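Local coordinates for protein putative phosphatase (DUF442) (Shewanella putrefaciens CN-32, PDB 3GXH) that is probably a phosphatase of the cysteine-dependent tyrosine and dual-specificity clan, though its natural substrate is unknown, at residues 106-112 / 131-137; 84-89 / 113-117; 27-33 / 56-62; 77-82 / 141-147. One frame throughout, in Å; residues are numbered along the deposited sequence. Where two conformers were deposited one is given.

Three of the four contacts gather about the helices on one side of the five-stranded sheet, while contact 3 stands apart, across the chain's centre from contact 2. Contacts 1 and 2 share helix 108-120: its first turn holds a sulfate and meets the loop 131-137 in contact 1, and its next turns pack against helix 82-94 in contact 2, the buried one, without a hydrogen bond between its segments. Contacts 1, 3 and 4 are partly buried and mix rings with hydrogen bonds. In contacts 1 and 4 a tryptophan N-H is given to a backbone carbonyl, whereas contact 3 uses a histidine. Contact 4 touches contacts 1 and 2, with Trp-144 common to both.

Contact 1 (106-112 / 131-137); sequences ANYRASA and MTPWNDE. With SO4 (sulfate ion), chain D.
Tyr-108 and Trp-134 lie at the middle of this contact, their rings in an edge-to-face pair with planes at 53°. The tyrosine presents its CD2 edge, which stands 3.5 Å from Trp-134 CD2 over the indole, while the selenomethionine Met-131 brings CE to the opposite face. Ala-112 is small enough to let the indole close to the helix, its CB 3.9 Å from Trp-134 CZ2. Pro-133 fits its compact, puckered ring against the helix start, CB 3.5 Å from Asn-107 O, and its own carbonyl oxygen lies over one face of the Tyr-108 ring.

Among the hydrogen bonds, Trp-134 NE1 gives its hydrogen to Tyr-108 O at 2.9 Å, a bent bond (133°) to an oxygen that also accepts from Ala-112 N. At its far end Tyr-108 OH donates to Glu-137 OE1 (2.7 Å), on the syn side though out of the carboxylate plane, and a water bridges the same hydroxyl to OE2. Ser-111 OG, at chi1 66°, turns back to Asn-107 O, 2.7 Å away.

The ionic part is a sulfate. Tyr-108 N reaches its O1 at 2.9 Å, and both Arg-109 N and Arg-109 NH1 bind its O4, while Arg-109 NE is held by Val-75 O. Backbone N-H groups converging on an oxyanion at a helix start, with an arginine beside them, are consistent with the phosphate-binding loop (P-loop) of cysteine-dependent tyrosine phosphatases.

Contact 2 (84-89 / 113-117); sequences DVEAFF and FAYLY
Phe-113 reaches from helix 108-120 toward helix 82-94 and meets three of its residues. Val-85 lays CG2 over one face of the ring, 3.9 Å from the centroid, a CH-pi contact that suits a methyl of a beta-branched side chain. The Asp-84 side chain meets the ring's edge through CB, while its OD2 accepts from Lys-81 N. Phe-88 also comes to the ring edge: its CB stands 3.8 Å from Phe-113 CD2, and the two side chains run antiparallel past one another, ring planes at 50°.

Phe-88 holds CG anti to its backbone N (chi1 173°), which carries the ring across to the other helix. There CE2 lies 3.5 Å from Phe-113 O and 3.8 Å from Tyr-117 CB.

Phe-89, one residue further along, swings its ring end toward Leu-116 and Tyr-117. Its CE1 is 3.5 Å from Tyr-117 CA and its CZ 4.0 Å from Leu-116 CB, while Leu-116 sends CD1 back to Val-85 CG1. Lys-120 adds a cation-pi contact to the Phe-89 ring.

The short helical segments cross at -65°, their axes 10.4 Å apart, a spacing filled by these large flat rings. No hydrogen bond joins the two segments, so the contact rests on shape and on the burial of apolar surface, as expected within the hydrophobic interior on one side of the sheet.

Contact 3 (27-33 / 56-62); sequences LPNEQQF and HPDEGKL. With EDO (1,2-ethanediol), chain G.
Glu-30 and Leu-62, with CA atoms 6.5 Å apart, mark where the first turns of helices 30-38 and 59-65 draw nearest, while the loops leading into them meet through His-56. That histidine carries the one hydrogen bond of the contact. NE2 gives its hydrogen to Pro-28 O at 2.8 Å, nearly straight at 167°, and the oxygen lies in the imidazole plane, which helps to fix the rotation of the ring. The same NE2 stands at the edge of the Phe-33 ring, 3.8 Å from CE2, and Leu-27 lays CD1 3.8 Å from His-56 CD2.

Both helix starts are N-capped by their own side chains. Asn-29 and Gln-32 form a capping box, Asn-29 OD1 accepting from Gln-32 N and Gln-32 OE1 from Asn-29 N, while Asp-58 OD1 accepts from Lys-61 N. Asn-29 and Asp-58 suit these places because a short polar side chain can reach the helix's first N-H groups.

Between the helices, Phe-33 is the large filler: CD2 packs 3.9 Å from Leu-62 CB and CZ lies 3.7 Å from Glu-59 CD. Glu-59, extended with CG anti to its backbone N (chi1 179°), brings its carboxylate inward, where OE2 accepts from His-103 NE2 at the end of strand 100-103. Glu-30 spends its aliphatic length at the exposed side of the contact, CD 3.7 Å from Leu-62 CD2.

Contact 4 (77-82 / 141-147); sequences WQNPKV and YPKWQAL
Trp-77 and Trp-144 are joined by a hydrogen bond as well as by their rings. Trp-144 NE1 donates to Trp-77 O at 2.9 Å (149°), meeting a lone pair in the carbonyl plane, so the buried indole has its one polar hydrogen satisfied by a backbone carbonyl of the loop. The next carbonyl is also taken: Lys-143 NZ donates to Gln-78 O at 2.8 Å, again in the carbonyl plane. The lysine reaches it by folding, with chi2 at -109° and a second bend at chi4, and its NZ then lies 3.5 Å from Gln-78 CG.

Apolar groups pack round these bonds. Pro-80, which brings no N-H to be satisfied, sets CG over one face of the Trp-144 indole in a CH-pi contact, 3.7 Å from the five-membered ring's centroid, and the Trp-77 ring covers the opposite face. The edge of Trp-77 at CZ2 in turn points at the face of Tyr-141, with planes at 77°, which completes an aromatic cluster. Leu-147 packs one turn on: CD2 lies 3.8 Å from Pro-80 CB, and CD1 is 3.6 Å from Val-82 N.

The contact thus fastens helix 142-154 to the loop that leads from strand 69-72 to helix 82-94, while Arg-109 and Ala-112 of helix 108-120 pack against Trp-144, whose ring also meets that of Trp-134.

Contact 1 (106-112 / 131-137)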
# COMPACT_ATOMS: atom_id res chain seq x y z
N ALA A 106 3.62 0.12 8.86
CA ALA A 106 5.01 -0.16 8.59
C ALA A 106 5.35 -0.86 7.26
O ALA A 106 6.43 -1.41 7.08
CB ALA A 106 5.63 -0.93 9.79
N ASN A 107 4.40 -0.80 6.35
CA ASN A 107 4.52 -1.29 5.00
C ASN A 107 4.60 -2.81 4.88
O ASN A 107 5.05 -3.29 3.85
CB ASN A 107 5.67 -0.61 4.22
CG ASN A 107 5.43 -0.59 2.68
OD1 ASN A 107 4.37 -0.95 2.19
ND2 ASN A 107 6.41 -0.11 1.96
N TYR A 108 4.07 -3.57 5.85
CA TYR A 108 4.00 -5.03 5.67
C TYR A 108 2.78 -5.35 4.80
O TYR A 108 2.90 -5.87 3.68
CB TYR A 108 3.89 -5.76 6.98
CG TYR A 108 5.20 -5.95 7.69
CD1 TYR A 108 5.88 -4.89 8.24
CD2 TYR A 108 5.72 -7.20 7.87
CE1 TYR A 108 7.05 -5.09 8.99
CE2 TYR A 108 6.92 -7.43 8.60
CZ TYR A 108 7.56 -6.34 9.14
OH TYR A 108 8.73 -6.52 9.89
N ARG A 109 1.59 -5.01 5.25
CA ARG A 109 0.37 -5.25 4.46
C ARG A 109 0.53 -4.64 3.06
O ARG A 109 0.22 -5.31 2.03
CB ARG A 109 -0.87 -4.62 5.10
CG ARG A 109 -1.37 -5.30 6.34
CD ARG A 109 -2.19 -4.20 7.08
NE ARG A 109 -2.94 -4.59 8.25
CZ ARG A 109 -2.48 -4.60 9.49
NH1 ARG A 109 -1.17 -4.48 9.76
NH2 ARG A 109 -3.30 -4.85 10.48
N ALA A 110 0.93 -3.37 2.96
CA ALA A 110 0.96 -2.66 1.69
C ALA A 110 1.97 -3.20 0.70
O ALA A 110 1.66 -3.32 -0.49
CB ALA A 110 1.13 -1.11 1.92
N SER A 111 3.16 -3.55 1.14
CA SER A 111 4.14 -4.12 0.20
C SER A 111 3.69 -5.51 -0.30
O SER A 111 3.93 -5.83 -1.48
CB SER A 111 5.54 -4.16 0.79
OG SER A 111 5.65 -5.07 1.89
N ALA A 112 3.02 -6.28 0.55
CA ALA A 112 2.47 -7.59 0.15
C ALA A 112 1.38 -7.40 -0.91
O ALA A 112 1.34 -8.10 -1.90
CB ALA A 112 1.97 -8.38 1.37
N MSE A 131 8.93 -6.81 -1.27
CA MSE A 131 8.54 -7.02 0.13
C MSE A 131 9.71 -6.84 1.08
O MSE A 131 9.76 -7.39 2.15
CB MSE A 131 7.84 -8.36 0.34
CG MSE A 131 6.47 -8.43 -0.38
SE MSE A 131 5.69 -10.19 -0.33
CE MSE A 131 5.46 -10.41 1.61
N THR A 132 10.59 -5.92 0.69
CA THR A 132 11.73 -5.55 1.53
C THR A 132 11.34 -5.22 2.99
O THR A 132 12.04 -5.63 3.91
CB THR A 132 12.55 -4.42 0.82
OG1 THR A 132 13.26 -5.00 -0.30
CG2 THR A 132 13.57 -3.80 1.78
N PRO A 133 10.21 -4.54 3.21
CA PRO A 133 9.84 -4.23 4.58
C PRO A 133 9.59 -5.40 5.46
O PRO A 133 9.63 -5.25 6.67
CB PRO A 133 8.54 -3.41 4.41
CG PRO A 133 8.72 -2.74 3.09
CD PRO A 133 9.31 -3.84 2.26
N TRP A 134 9.35 -6.58 4.88
CA TRP A 134 9.12 -7.80 5.62
C TRP A 134 10.37 -8.33 6.27
O TRP A 134 10.30 -9.21 7.10
CB TRP A 134 8.45 -8.91 4.75
CG TRP A 134 7.03 -8.62 4.50
CD1 TRP A 134 6.54 -7.63 3.72
CD2 TRP A 134 5.89 -9.32 5.03
NE1 TRP A 134 5.18 -7.67 3.72
CE2 TRP A 134 4.75 -8.66 4.54
CE3 TRP A 134 5.73 -10.39 5.92
CZ2 TRP A 134 3.47 -9.05 4.89
CZ3 TRP A 134 4.43 -10.79 6.23
CH2 TRP A 134 3.33 -10.14 5.71
N ASN A 135 11.52 -7.81 5.82
CA ASN A 135 12.79 -8.20 6.39
C ASN A 135 12.89 -9.69 6.51
O ASN A 135 13.30 -10.20 7.56
CB ASN A 135 12.95 -7.52 7.76
CG ASN A 135 14.37 -7.33 8.12
OD1 ASN A 135 14.85 -7.89 9.11
ND2 ASN A 135 15.10 -6.58 7.30
N ASP A 136 12.50 -10.40 5.45
CA ASP A 136 12.50 -11.85 5.39
C ASP A 136 11.65 -12.63 6.45
O ASP A 136 11.95 -13.78 6.76
CB ASP A 136 13.94 -12.39 5.40
N GLU A 137 10.58 -12.02 6.97
CA GLU A 137 9.76 -12.62 8.04
C GLU A 137 8.50 -13.30 7.51
O GLU A 137 7.67 -13.77 8.28
CB GLU A 137 9.33 -11.53 9.04
CG GLU A 137 10.50 -10.95 9.84
CD GLU A 137 10.22 -9.58 10.40
OE1 GLU A 137 9.07 -9.11 10.38
OE2 GLU A 137 11.20 -8.97 10.90
S SO4 D . 1.89 -3.17 9.00
O1 SO4 D . 3.18 -2.82 8.48
O2 SO4 D . 2.00 -3.92 10.25
O3 SO4 D . 1.13 -1.95 9.27
O4 SO4 D . 1.15 -3.91 7.97
O HOH W 1 11.11 -6.70 12.04

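Contact 2 (84-89 / 113-117)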
# COMPACT_ATOMS: atom_id res chain seq x y z
N ASP A 84 -10.06 -8.96 0.60
CA ASP A 84 -9.36 -7.68 0.84
C ASP A 84 -8.44 -7.34 -0.35
O ASP A 84 -8.36 -6.22 -0.83
CB ASP A 84 -8.49 -7.67 2.10
CG ASP A 84 -9.27 -8.00 3.38
OD1 ASP A 84 -10.47 -7.59 3.48
OD2 ASP A 84 -8.64 -8.62 4.30
N VAL A 85 -7.71 -8.36 -0.78
CA VAL A 85 -6.82 -8.21 -1.93
C VAL A 85 -7.61 -7.82 -3.18
O VAL A 85 -7.26 -6.88 -3.90
CB VAL A 85 -5.97 -9.47 -2.16
CG1 VAL A 85 -5.08 -9.32 -3.42
CG2 VAL A 85 -5.11 -9.76 -0.92
N GLU A 86 -8.72 -8.51 -3.42
CA GLU A 86 -9.60 -8.21 -4.55
C GLU A 86 -10.18 -6.80 -4.49
O GLU A 86 -10.25 -6.12 -5.49
CB GLU A 86 -10.74 -9.22 -4.63
CG GLU A 86 -10.28 -10.61 -5.03
CD GLU A 86 -9.81 -10.70 -6.47
OE1 GLU A 86 -10.28 -9.88 -7.30
OE2 GLU A 86 -8.98 -11.59 -6.76
N ALA A 87 -10.54 -6.36 -3.29
CA ALA A 87 -11.03 -5.02 -3.13
C ALA A 87 -9.94 -3.99 -3.49
O ALA A 87 -10.18 -2.96 -4.12
CB ALA A 87 -11.58 -4.82 -1.64
N PHE A 88 -8.71 -4.27 -3.07
CA PHE A 88 -7.59 -3.43 -3.49
C PHE A 88 -7.40 -3.42 -5.00
O PHE A 88 -7.20 -2.39 -5.61
CB PHE A 88 -6.31 -3.90 -2.77
CG PHE A 88 -5.06 -3.24 -3.23
CD1 PHE A 88 -4.87 -1.88 -3.05
CD2 PHE A 88 -4.02 -3.99 -3.79
CE1 PHE A 88 -3.70 -1.25 -3.52
CE2 PHE A 88 -2.84 -3.37 -4.25
CZ PHE A 88 -2.69 -2.01 -4.11
N PHE A 89 -7.43 -4.60 -5.60
CA PHE A 89 -7.29 -4.66 -7.04
C PHE A 89 -8.38 -3.88 -7.77
O PHE A 89 -8.10 -3.12 -8.72
CB PHE A 89 -7.37 -6.11 -7.55
CG PHE A 89 -6.23 -7.03 -7.19
CD1 PHE A 89 -5.03 -6.61 -6.62
CD2 PHE A 89 -6.38 -8.39 -7.46
CE1 PHE A 89 -4.03 -7.51 -6.37
CE2 PHE A 89 -5.38 -9.29 -7.20
CZ PHE A 89 -4.19 -8.84 -6.63
N PHE A 113 0.50 -6.45 -0.67
CA PHE A 113 -0.59 -6.18 -1.61
C PHE A 113 -0.04 -5.60 -2.92
O PHE A 113 -0.51 -5.94 -4.00
CB PHE A 113 -1.66 -5.23 -1.01
CG PHE A 113 -2.71 -5.91 -0.17
CD1 PHE A 113 -2.40 -6.95 0.71
CD2 PHE A 113 -4.01 -5.45 -0.19
CE1 PHE A 113 -3.37 -7.54 1.50
CE2 PHE A 113 -4.95 -6.07 0.60
CZ PHE A 113 -4.65 -7.08 1.43
N ALA A 114 0.99 -4.75 -2.83
CA ALA A 114 1.61 -4.24 -4.04
C ALA A 114 2.25 -5.38 -4.85
O ALA A 114 2.13 -5.42 -6.09
CB ALA A 114 2.68 -3.17 -3.72
N TYR A 115 2.91 -6.31 -4.20
CA TYR A 115 3.48 -7.47 -4.88
C TYR A 115 2.39 -8.24 -5.61
O TYR A 115 2.54 -8.58 -6.79
CB TYR A 115 4.16 -8.37 -3.86
CG TYR A 115 4.52 -9.71 -4.43
CD1 TYR A 115 5.54 -9.81 -5.35
CD2 TYR A 115 3.79 -10.86 -4.10
CE1 TYR A 115 5.87 -11.04 -5.92
CE2 TYR A 115 4.11 -12.09 -4.66
CZ TYR A 115 5.13 -12.17 -5.56
OH TYR A 115 5.45 -13.42 -6.12
N LEU A 116 1.25 -8.50 -4.93
CA LEU A 116 0.22 -9.27 -5.57
C LEU A 116 -0.37 -8.54 -6.76
O LEU A 116 -0.73 -9.17 -7.78
CB LEU A 116 -0.87 -9.65 -4.57
CG LEU A 116 -0.41 -10.72 -3.58
CD1 LEU A 116 -1.49 -10.91 -2.51
CD2 LEU A 116 -0.05 -12.07 -4.23
N TYR A 117 -0.48 -7.22 -6.67
CA TYR A 117 -1.01 -6.42 -7.75
C TYR A 117 -0.10 -6.48 -8.95
O TYR A 117 -0.55 -6.69 -10.08
CB TYR A 117 -1.21 -4.97 -7.29
CG TYR A 117 -1.49 -4.02 -8.42
CD1 TYR A 117 -2.75 -3.96 -8.98
CD2 TYR A 117 -0.47 -3.20 -8.95
CE1 TYR A 117 -3.01 -3.08 -10.04
CE2 TYR A 117 -0.73 -2.33 -10.02
CZ TYR A 117 -2.00 -2.28 -10.52
OH TYR A 117 -2.23 -1.43 -11.59

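Contact 3 (27-33 / 56-62)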
# COMPACT_ATOMS: atom_id res chain seq x y z
N LEU A 27 2.95 4.62 7.83
CA LEU A 27 1.91 5.62 8.08
C LEU A 27 2.43 7.04 7.93
O LEU A 27 3.26 7.45 8.74
CB LEU A 27 1.36 5.43 9.50
CG LEU A 27 0.23 6.38 9.94
CD1 LEU A 27 -0.93 6.29 9.02
CD2 LEU A 27 -0.16 6.02 11.38
N PRO A 28 1.94 7.80 6.96
CA PRO A 28 2.33 9.22 6.91
C PRO A 28 1.77 10.00 8.08
O PRO A 28 0.64 9.71 8.47
CB PRO A 28 1.75 9.72 5.56
CG PRO A 28 1.52 8.43 4.80
CD PRO A 28 1.05 7.48 5.85
N ASN A 29 2.51 10.93 8.66
CA ASN A 29 1.92 11.88 9.57
C ASN A 29 1.18 12.94 8.77
O ASN A 29 1.16 12.95 7.54
CB ASN A 29 2.98 12.44 10.52
CG ASN A 29 4.02 13.25 9.85
OD1 ASN A 29 3.80 13.92 8.84
ND2 ASN A 29 5.21 13.22 10.43
N GLU A 30 0.49 13.85 9.45
CA GLU A 30 -0.36 14.80 8.79
C GLU A 30 0.38 15.64 7.78
O GLU A 30 -0.04 15.77 6.61
CB GLU A 30 -1.10 15.69 9.81
CG GLU A 30 -2.00 16.72 9.14
CD GLU A 30 -2.92 17.46 10.11
OE1 GLU A 30 -3.06 17.05 11.30
OE2 GLU A 30 -3.53 18.47 9.68
N GLN A 31 1.50 16.21 8.16
CA GLN A 31 2.27 17.05 7.25
C GLN A 31 2.77 16.29 6.05
O GLN A 31 2.87 16.84 4.95
CB GLN A 31 3.37 17.78 8.02
CG GLN A 31 4.21 16.98 8.82
CD GLN A 31 3.69 16.65 10.29
OE1 GLN A 31 2.43 16.74 10.70
NE2 GLN A 31 4.67 16.18 11.11
N GLN A 32 3.07 15.02 6.23
CA GLN A 32 3.55 14.17 5.13
C GLN A 32 2.46 13.96 4.05
O GLN A 32 2.79 13.74 2.89
CB GLN A 32 4.14 12.84 5.62
CG GLN A 32 5.44 13.07 6.34
CD GLN A 32 5.92 11.89 7.10
OE1 GLN A 32 5.12 11.05 7.50
NE2 GLN A 32 7.26 11.84 7.33
N PHE A 33 1.18 14.05 4.40
CA PHE A 33 0.18 13.96 3.35
C PHE A 33 0.29 15.14 2.40
O PHE A 33 0.05 15.00 1.20
CB PHE A 33 -1.23 13.88 3.94
CG PHE A 33 -1.54 12.56 4.53
CD1 PHE A 33 -1.55 11.42 3.75
CD2 PHE A 33 -1.85 12.39 5.88
CE1 PHE A 33 -1.82 10.14 4.28
CE2 PHE A 33 -2.09 11.10 6.40
CZ PHE A 33 -2.07 10.00 5.59
N HIS A 56 -4.62 7.49 12.62
CA HIS A 56 -5.21 8.80 12.71
C HIS A 56 -6.67 8.66 13.11
O HIS A 56 -7.33 7.73 12.67
CB HIS A 56 -5.14 9.55 11.36
CG HIS A 56 -3.75 9.84 10.91
ND1 HIS A 56 -2.95 10.71 11.60
CD2 HIS A 56 -2.99 9.32 9.89
CE1 HIS A 56 -1.77 10.76 11.00
NE2 HIS A 56 -1.77 9.94 9.96
N PRO A 57 -7.18 9.61 13.89
CA PRO A 57 -8.62 9.54 14.23
C PRO A 57 -9.51 9.63 12.95
O PRO A 57 -10.60 9.05 12.93
CB PRO A 57 -8.84 10.72 15.12
CG PRO A 57 -7.51 10.94 15.77
CD PRO A 57 -6.48 10.58 14.72
N ASP A 58 -9.06 10.35 11.93
CA ASP A 58 -9.80 10.48 10.66
C ASP A 58 -8.81 10.74 9.54
O ASP A 58 -8.60 11.88 9.12
CB ASP A 58 -10.80 11.59 10.79
CG ASP A 58 -11.79 11.66 9.61
OD1 ASP A 58 -11.56 10.94 8.62
OD2 ASP A 58 -12.75 12.43 9.70
N GLU A 59 -8.19 9.66 9.09
CA GLU A 59 -7.21 9.77 8.04
C GLU A 59 -7.82 10.38 6.78
O GLU A 59 -7.17 11.19 6.09
CB GLU A 59 -6.53 8.44 7.73
CG GLU A 59 -5.50 8.63 6.59
CD GLU A 59 -4.59 7.47 6.38
OE1 GLU A 59 -4.00 6.94 7.34
OE2 GLU A 59 -4.43 7.12 5.17
N GLY A 60 -9.04 9.98 6.46
CA GLY A 60 -9.65 10.49 5.23
C GLY A 60 -9.80 12.00 5.19
O GLY A 60 -9.69 12.62 4.13
N LYS A 61 -10.07 12.60 6.35
CA LYS A 61 -10.10 14.02 6.47
C LYS A 61 -8.75 14.61 6.08
O LYS A 61 -8.65 15.57 5.31
CB LYS A 61 -10.51 14.45 7.88
CG LYS A 61 -10.55 15.94 8.08
CD LYS A 61 -11.00 16.30 9.53
CE LYS A 61 -11.09 17.82 9.74
NZ LYS A 61 -9.78 18.47 10.03
N LEU A 62 -7.68 14.04 6.62
CA LEU A 62 -6.35 14.54 6.31
C LEU A 62 -6.02 14.40 4.83
O LEU A 62 -5.42 15.30 4.21
CB LEU A 62 -5.28 13.84 7.14
CG LEU A 62 -5.48 13.81 8.66
CD1 LEU A 62 -4.27 13.11 9.37
CD2 LEU A 62 -5.72 15.18 9.19
C1 EDO G . 3.34 7.49 12.04
O1 EDO G . 3.15 8.52 11.33
C2 EDO G . 4.72 6.87 11.73
O2 EDO G . 4.89 5.75 12.58

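Contact 4 (77-82 / 141-147)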
# COMPACT_ATOMS: atom_id res chain seq x y z
N TRP A 77 -4.57 -8.08 10.43
CA TRP A 77 -3.26 -8.75 10.42
C TRP A 77 -3.35 -10.24 10.63
O TRP A 77 -2.63 -10.99 9.94
CB TRP A 77 -2.34 -8.16 11.51
CG TRP A 77 -1.00 -8.81 11.49
CD1 TRP A 77 -0.50 -9.66 12.42
CD2 TRP A 77 -0.00 -8.68 10.49
NE1 TRP A 77 0.74 -10.09 12.05
CE2 TRP A 77 1.06 -9.52 10.85
CE3 TRP A 77 0.07 -7.97 9.27
CZ2 TRP A 77 2.22 -9.61 10.08
CZ3 TRP A 77 1.21 -8.07 8.54
CH2 TRP A 77 2.26 -8.87 8.92
N GLN A 78 -4.19 -10.70 11.55
CA GLN A 78 -4.28 -12.13 11.88
C GLN A 78 -5.14 -12.92 10.88
O GLN A 78 -5.16 -14.16 10.89
CB GLN A 78 -4.84 -12.29 13.30
CG GLN A 78 -4.65 -13.69 13.89
CD GLN A 78 -5.27 -13.82 15.28
OE1 GLN A 78 -5.99 -12.93 15.73
NE2 GLN A 78 -5.00 -14.93 15.96
N ASN A 79 -5.90 -12.24 10.04
CA ASN A 79 -6.71 -12.97 9.07
C ASN A 79 -6.93 -12.16 7.84
O ASN A 79 -8.03 -11.71 7.57
CB ASN A 79 -8.06 -13.37 9.69
CG ASN A 79 -8.94 -14.19 8.69
OD1 ASN A 79 -8.40 -14.94 7.87
ND2 ASN A 79 -10.26 -14.01 8.74
N PRO A 80 -5.86 -11.88 7.08
CA PRO A 80 -6.03 -11.21 5.83
C PRO A 80 -6.81 -12.04 4.82
O PRO A 80 -6.64 -13.26 4.76
CB PRO A 80 -4.61 -10.97 5.38
CG PRO A 80 -3.83 -12.13 5.94
CD PRO A 80 -4.47 -12.30 7.30
N LYS A 81 -7.71 -11.41 4.09
CA LYS A 81 -8.62 -12.17 3.25
C LYS A 81 -8.36 -11.94 1.77
O LYS A 81 -8.00 -10.82 1.33
CB LYS A 81 -10.05 -11.74 3.55
CG LYS A 81 -10.51 -11.89 4.98
CD LYS A 81 -12.04 -11.79 4.96
CE LYS A 81 -12.69 -12.01 6.33
NZ LYS A 81 -12.76 -10.71 7.10
N VAL A 82 -8.63 -12.96 0.96
CA VAL A 82 -8.58 -12.81 -0.48
C VAL A 82 -9.49 -11.67 -0.94
O VAL A 82 -9.14 -10.88 -1.80
CB VAL A 82 -8.94 -14.13 -1.19
CG1 VAL A 82 -9.22 -13.87 -2.65
CG2 VAL A 82 -7.83 -15.14 -0.97
N TYR A 141 4.69 -16.00 9.36
CA TYR A 141 3.29 -15.61 9.31
C TYR A 141 2.55 -16.50 8.28
O TYR A 141 2.28 -16.07 7.15
CB TYR A 141 3.14 -14.10 8.98
CG TYR A 141 3.77 -13.23 10.06
CD1 TYR A 141 3.25 -13.21 11.35
CD2 TYR A 141 4.88 -12.47 9.80
CE1 TYR A 141 3.83 -12.39 12.35
CE2 TYR A 141 5.48 -11.66 10.80
CZ TYR A 141 4.94 -11.66 12.05
OH TYR A 141 5.52 -10.88 13.06
N PRO A 142 2.21 -17.73 8.66
CA PRO A 142 1.64 -18.65 7.67
C PRO A 142 0.34 -18.18 7.07
O PRO A 142 0.01 -18.62 5.94
CB PRO A 142 1.41 -19.96 8.48
CG PRO A 142 1.58 -19.60 9.91
CD PRO A 142 2.46 -18.38 9.96
N LYS A 143 -0.45 -17.36 7.76
CA LYS A 143 -1.70 -16.89 7.17
C LYS A 143 -1.39 -15.99 5.98
O LYS A 143 -2.10 -16.00 4.97
CB LYS A 143 -2.56 -16.14 8.15
CG LYS A 143 -2.85 -16.92 9.42
CD LYS A 143 -4.27 -17.38 9.53
CE LYS A 143 -4.60 -17.75 10.99
NZ LYS A 143 -4.39 -16.65 12.00
N TRP A 144 -0.35 -15.17 6.13
CA TRP A 144 0.14 -14.33 5.03
C TRP A 144 0.73 -15.17 3.90
O TRP A 144 0.48 -14.93 2.75
CB TRP A 144 1.10 -13.23 5.52
CG TRP A 144 0.31 -12.12 6.16
CD1 TRP A 144 -0.07 -12.03 7.45
CD2 TRP A 144 -0.21 -10.96 5.49
NE1 TRP A 144 -0.86 -10.90 7.62
CE2 TRP A 144 -0.93 -10.22 6.43
CE3 TRP A 144 -0.17 -10.52 4.18
CZ2 TRP A 144 -1.58 -9.03 6.11
CZ3 TRP A 144 -0.81 -9.31 3.87
CH2 TRP A 144 -1.56 -8.62 4.81
N GLN A 145 1.52 -16.18 4.23
CA GLN A 145 2.06 -17.06 3.22
C GLN A 145 0.93 -17.66 2.42
O GLN A 145 0.96 -17.74 1.17
CB GLN A 145 2.84 -18.18 3.90
CG GLN A 145 4.23 -17.80 4.32
CD GLN A 145 4.99 -19.00 4.84
OE1 GLN A 145 4.64 -19.56 5.87
NE2 GLN A 145 6.05 -19.39 4.12
N ALA A 146 -0.10 -18.15 3.13
CA ALA A 146 -1.22 -18.83 2.49
C ALA A 146 -1.99 -17.90 1.57
O ALA A 146 -2.40 -18.27 0.46
CB ALA A 146 -2.20 -19.43 3.55
N LEU A 147 -2.18 -16.67 2.00
CA LEU A 147 -2.85 -15.63 1.22
C LEU A 147 -2.08 -15.41 -0.08
O LEU A 147 -2.65 -15.42 -1.19
CB LEU A 147 -2.96 -14.31 1.98
CG LEU A 147 -3.59 -13.15 1.21
CD1 LEU A 147 -5.07 -13.40 0.99
CD2 LEU A 147 -3.33 -11.82 1.93